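Local coordinates for protein CobC (Shigella flexneri 2a, PDB 6NRU) that probably removes the phosphate from alpha-ribazole 5'-phosphate and from adenosylcobalamin 5'-phosphate, a step in assembling the nucleotide loop of vitamin B12, at residues 152-164 / 171-184. Numbering follows the deposited sequence.
Sequences HQGVLSLLIARLI and MWHFRVDQGCWSAI. With EDO (1,2-ethanediol), chain Q.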
# COMPACT_ATOMS: atom_id res chain seq x y z
N HIS A 152 0.38 1.26 -0.55
CA HIS A 152 1.34 1.59 0.49
C HIS A 152 1.46 0.45 1.48
O HIS A 152 0.69 -0.51 1.46
CB HIS A 152 0.95 2.89 1.21
CG HIS A 152 0.63 4.01 0.28
ND1 HIS A 152 1.56 4.95 -0.11
CD2 HIS A 152 -0.52 4.35 -0.35
CE1 HIS A 152 1.01 5.81 -0.93
NE2 HIS A 152 -0.26 5.47 -1.10
N GLN A 153 2.45 0.57 2.36
CA GLN A 153 2.77 -0.51 3.29
C GLN A 153 1.61 -0.78 4.25
O GLN A 153 1.23 -1.94 4.46
CB GLN A 153 4.04 -0.16 4.07
CG GLN A 153 4.87 -1.36 4.49
CD GLN A 153 4.17 -2.19 5.54
OE1 GLN A 153 4.13 -3.42 5.45
NE2 GLN A 153 3.60 -1.52 6.54
N GLY A 154 1.04 0.27 4.84
CA GLY A 154 -0.04 0.08 5.78
C GLY A 154 -1.30 -0.46 5.14
O GLY A 154 -2.00 -1.29 5.72
N VAL A 155 -1.61 -0.01 3.92
CA VAL A 155 -2.81 -0.47 3.22
C VAL A 155 -2.67 -1.93 2.84
O VAL A 155 -3.56 -2.75 3.10
CB VAL A 155 -3.08 0.41 1.99
CG1 VAL A 155 -4.21 -0.18 1.17
CG2 VAL A 155 -3.39 1.84 2.40
N LEU A 156 -1.56 -2.28 2.19
CA LEU A 156 -1.42 -3.63 1.64
C LEU A 156 -1.24 -4.67 2.74
O LEU A 156 -1.79 -5.77 2.65
CB LEU A 156 -0.25 -3.67 0.66
CG LEU A 156 -0.40 -2.78 -0.58
CD1 LEU A 156 0.86 -2.79 -1.41
CD2 LEU A 156 -1.59 -3.23 -1.40
N SER A 157 -0.48 -4.33 3.79
CA SER A 157 -0.31 -5.27 4.90
C SER A 157 -1.63 -5.53 5.61
O SER A 157 -1.93 -6.67 5.98
CB SER A 157 0.72 -4.73 5.89
OG SER A 157 0.19 -3.63 6.60
N LEU A 158 -2.43 -4.47 5.81
CA LEU A 158 -3.74 -4.64 6.42
C LEU A 158 -4.71 -5.34 5.47
O LEU A 158 -5.60 -6.07 5.92
CB LEU A 158 -4.30 -3.29 6.85
CG LEU A 158 -5.68 -3.32 7.50
CD1 LEU A 158 -5.68 -4.24 8.70
CD2 LEU A 158 -6.11 -1.92 7.89
N LEU A 159 -4.56 -5.12 4.17
CA LEU A 159 -5.39 -5.84 3.20
C LEU A 159 -5.17 -7.34 3.31
O LEU A 159 -6.12 -8.12 3.37
CB LEU A 159 -5.09 -5.35 1.78
CG LEU A 159 -5.93 -5.98 0.68
CD1 LEU A 159 -7.34 -5.41 0.68
CD2 LEU A 159 -5.28 -5.78 -0.68
N ILE A 160 -3.90 -7.76 3.36
CA ILE A 160 -3.59 -9.18 3.52
C ILE A 160 -4.23 -9.71 4.80
O ILE A 160 -4.92 -10.74 4.78
CB ILE A 160 -2.07 -9.40 3.53
CG1 ILE A 160 -1.46 -8.98 2.19
CG2 ILE A 160 -1.75 -10.86 3.82
CD1 ILE A 160 0.05 -9.03 2.17
N ALA A 161 -4.03 -9.01 5.92
CA ALA A 161 -4.49 -9.50 7.21
C ALA A 161 -6.01 -9.65 7.24
O ALA A 161 -6.53 -10.66 7.73
CB ALA A 161 -4.02 -8.58 8.33
N ARG A 162 -6.74 -8.66 6.73
CA ARG A 162 -8.20 -8.74 6.79
C ARG A 162 -8.76 -9.77 5.82
O ARG A 162 -9.78 -10.41 6.11
CB ARG A 162 -8.81 -7.37 6.52
CG ARG A 162 -8.50 -6.33 7.58
CD ARG A 162 -8.93 -6.80 8.96
NE ARG A 162 -10.38 -6.84 9.11
CZ ARG A 162 -11.08 -7.95 9.34
NH1 ARG A 162 -10.46 -9.12 9.45
NH2 ARG A 162 -12.40 -7.89 9.46
N LEU A 163 -8.10 -9.96 4.67
CA LEU A 163 -8.61 -10.90 3.68
C LEU A 163 -8.56 -12.33 4.19
O LEU A 163 -9.48 -13.12 3.93
CB LEU A 163 -7.81 -10.78 2.38
CG LEU A 163 -8.20 -9.64 1.45
CD1 LEU A 163 -7.25 -9.56 0.26
CD2 LEU A 163 -9.64 -9.78 0.97
N ILE A 164 -7.52 -12.69 4.94
CA ILE A 164 -7.39 -14.06 5.42
C ILE A 164 -8.06 -14.19 6.79
O ILE A 164 -7.92 -15.21 7.47
CB ILE A 164 -5.91 -14.50 5.47
CG1 ILE A 164 -5.13 -13.76 6.55
CG2 ILE A 164 -5.24 -14.25 4.13
CD1 ILE A 164 -3.66 -14.13 6.58
N MSE A 171 -1.87 -6.87 11.21
CA MSE A 171 -1.36 -6.46 9.91
C MSE A 171 0.16 -6.49 9.89
O MSE A 171 0.77 -6.57 8.83
CB MSE A 171 -1.86 -5.07 9.55
CG MSE A 171 -1.49 -4.02 10.58
SE MSE A 171 -2.10 -2.24 10.09
CE MSE A 171 -0.65 -1.71 8.90
N TRP A 172 0.75 -6.42 11.08
CA TRP A 172 2.20 -6.31 11.21
C TRP A 172 2.91 -7.65 11.11
O TRP A 172 4.14 -7.68 11.22
CB TRP A 172 2.54 -5.63 12.53
CG TRP A 172 1.92 -4.28 12.64
CD1 TRP A 172 0.86 -3.93 13.42
CD2 TRP A 172 2.31 -3.10 11.93
NE1 TRP A 172 0.57 -2.60 13.25
CE2 TRP A 172 1.44 -2.06 12.34
CE3 TRP A 172 3.31 -2.81 11.00
CZ2 TRP A 172 1.55 -0.77 11.84
CZ3 TRP A 172 3.41 -1.52 10.50
CH2 TRP A 172 2.53 -0.52 10.93
N HIS A 173 2.18 -8.74 10.90
CA HIS A 173 2.81 -10.02 10.58
C HIS A 173 3.21 -10.12 9.12
O HIS A 173 3.91 -11.07 8.75
CB HIS A 173 1.88 -11.18 10.94
CG HIS A 173 1.67 -11.37 12.41
ND1 HIS A 173 2.70 -11.63 13.28
CD2 HIS A 173 0.54 -11.35 13.15
CE1 HIS A 173 2.21 -11.76 14.50
NE2 HIS A 173 0.90 -11.59 14.45
N PHE A 174 2.80 -9.16 8.28
CA PHE A 174 3.04 -9.18 6.83
C PHE A 174 3.59 -7.82 6.41
O PHE A 174 2.85 -6.99 5.86
CB PHE A 174 1.76 -9.52 6.06
CG PHE A 174 0.92 -10.57 6.70
CD1 PHE A 174 1.13 -11.91 6.42
CD2 PHE A 174 -0.09 -10.23 7.59
CE1 PHE A 174 0.35 -12.89 7.02
CE2 PHE A 174 -0.87 -11.19 8.19
CZ PHE A 174 -0.65 -12.53 7.90
N ARG A 175 4.87 -7.60 6.64
CA ARG A 175 5.51 -6.39 6.13
C ARG A 175 5.66 -6.49 4.62
O ARG A 175 6.20 -7.47 4.10
CB ARG A 175 6.86 -6.17 6.80
CG ARG A 175 6.80 -5.32 8.05
CD ARG A 175 7.98 -4.35 8.13
NE ARG A 175 9.12 -4.93 8.83
CZ ARG A 175 10.28 -5.23 8.27
NH1 ARG A 175 10.47 -5.02 6.97
NH2 ARG A 175 11.26 -5.75 8.99
N VAL A 176 5.18 -5.47 3.90
CA VAL A 176 5.23 -5.43 2.45
C VAL A 176 6.41 -4.56 2.03
O VAL A 176 6.47 -3.38 2.39
CB VAL A 176 3.91 -4.91 1.85
CG1 VAL A 176 4.03 -4.78 0.35
CG2 VAL A 176 2.77 -5.85 2.22
N ASP A 177 7.32 -5.14 1.26
CA ASP A 177 8.61 -4.54 0.96
C ASP A 177 8.60 -3.77 -0.36
O ASP A 177 7.78 -4.02 -1.25
CB ASP A 177 9.70 -5.61 0.91
CG ASP A 177 10.02 -6.17 2.26
OD1 ASP A 177 9.31 -5.82 3.23
OD2 ASP A 177 10.97 -6.96 2.37
N GLN A 178 9.53 -2.84 -0.48
CA GLN A 178 9.71 -2.06 -1.69
C GLN A 178 10.61 -2.80 -2.67
O GLN A 178 11.54 -3.51 -2.27
CB GLN A 178 10.30 -0.68 -1.37
CG GLN A 178 9.34 0.21 -0.59
CD GLN A 178 9.98 1.51 -0.13
OE1 GLN A 178 11.14 1.53 0.29
NE2 GLN A 178 9.22 2.60 -0.19
N GLY A 179 10.33 -2.65 -3.96
CA GLY A 179 11.02 -3.41 -4.97
C GLY A 179 10.56 -4.84 -5.10
O GLY A 179 11.20 -5.61 -5.83
N CYS A 180 9.49 -5.22 -4.41
CA CYS A 180 8.96 -6.57 -4.42
C CYS A 180 7.50 -6.55 -4.87
O CYS A 180 6.88 -5.49 -4.99
CB CYS A 180 9.06 -7.22 -3.04
SG CYS A 180 10.72 -7.28 -2.32
N TRP A 181 6.96 -7.74 -5.09
CA TRP A 181 5.55 -7.90 -5.43
C TRP A 181 4.99 -9.09 -4.68
O TRP A 181 5.70 -10.05 -4.38
CB TRP A 181 5.36 -8.07 -6.95
CG TRP A 181 6.05 -9.28 -7.50
CD1 TRP A 181 7.32 -9.34 -7.98
CD2 TRP A 181 5.50 -10.60 -7.63
NE1 TRP A 181 7.60 -10.62 -8.40
CE2 TRP A 181 6.50 -11.41 -8.20
CE3 TRP A 181 4.26 -11.16 -7.33
CZ2 TRP A 181 6.30 -12.76 -8.47
CZ3 TRP A 181 4.06 -12.51 -7.59
CH2 TRP A 181 5.08 -13.29 -8.16
N SER A 182 3.69 -9.02 -4.38
CA SER A 182 2.98 -10.08 -3.68
C SER A 182 1.70 -10.40 -4.44
O SER A 182 1.23 -9.62 -5.28
CB SER A 182 2.64 -9.68 -2.24
OG SER A 182 3.79 -9.16 -1.59
N ALA A 183 1.12 -11.56 -4.13
CA ALA A 183 -0.12 -11.98 -4.77
C ALA A 183 -0.96 -12.77 -3.79
O ALA A 183 -0.44 -13.61 -3.04
CB ALA A 183 0.15 -12.80 -6.04
N ILE A 184 -2.26 -12.48 -3.79
CA ILE A 184 -3.23 -13.16 -2.98
C ILE A 184 -4.43 -13.60 -3.82
O ILE A 184 -4.97 -12.81 -4.55
CB ILE A 184 -3.68 -12.28 -1.81
CG1 ILE A 184 -4.93 -12.84 -1.18
CG2 ILE A 184 -3.86 -10.84 -2.25
CD1 ILE A 184 -4.88 -12.86 0.32
C1 EDO Q . -13.88 -11.53 9.52
O1 EDO Q . -12.83 -11.03 8.68
C2 EDO Q . -14.49 -10.39 10.33
O2 EDO Q . -13.58 -9.98 11.36
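The F174 ring lies between two aliphatic groups. I160 CG2 sits over one face in a CH-pi contact, 4.0 Å from the F174 ring centroid. H173 CB, from the ring's own segment, is on the opposite face. I164 CD1 comes to F174 CZ at 3.7 Å, and A161 CB approaches F174 CE2; both come in obliquely. The W172 ring has M171 CG over one face. Q153 NE2 comes obliquely to W172 CZ3 at 4.0 Å, with amide and ring planes 25° apart.

The other end of that amide makes the hydrogen bond of the contact. V176 N donates to Q153 OE1 at 2.8 Å, nearly straight (172°), in the carbonyl plane and on a lone pair. Q153 is bent at chi2, and its amide lies with OE1 at V176 N and NE2 near W172. S157 OG donates to Q153 O at 2.9 Å, and S157 N reaches the same oxygen from the other face of its plane.

Selenomethionine M171 lies along the helix. Its CB packs on L158 CA at 3.7 Å. The bend at chi3 (-83°) carries CE to S157 OG and G154 O. V176 CG2 packs on L156 CB at 4.0 Å and on I160 CD1. Farther along, I184 CD1 meets L163 CD1 and I164 CG2, joining the helix to strand 181-187.

V176 O also accepts from R10 NH1, and the H152 ring meets that of H11, which probably carries the phosphohistidine intermediate. H152 occupies the N-cap position of helix 153-163. The 3-10 turn and loop leading to strand 181-187, packed on the helix that follows strand 146-151, beside the probable catalytic pocket, belong to the alpha/beta fold of the branch 1 histidine phosphatases.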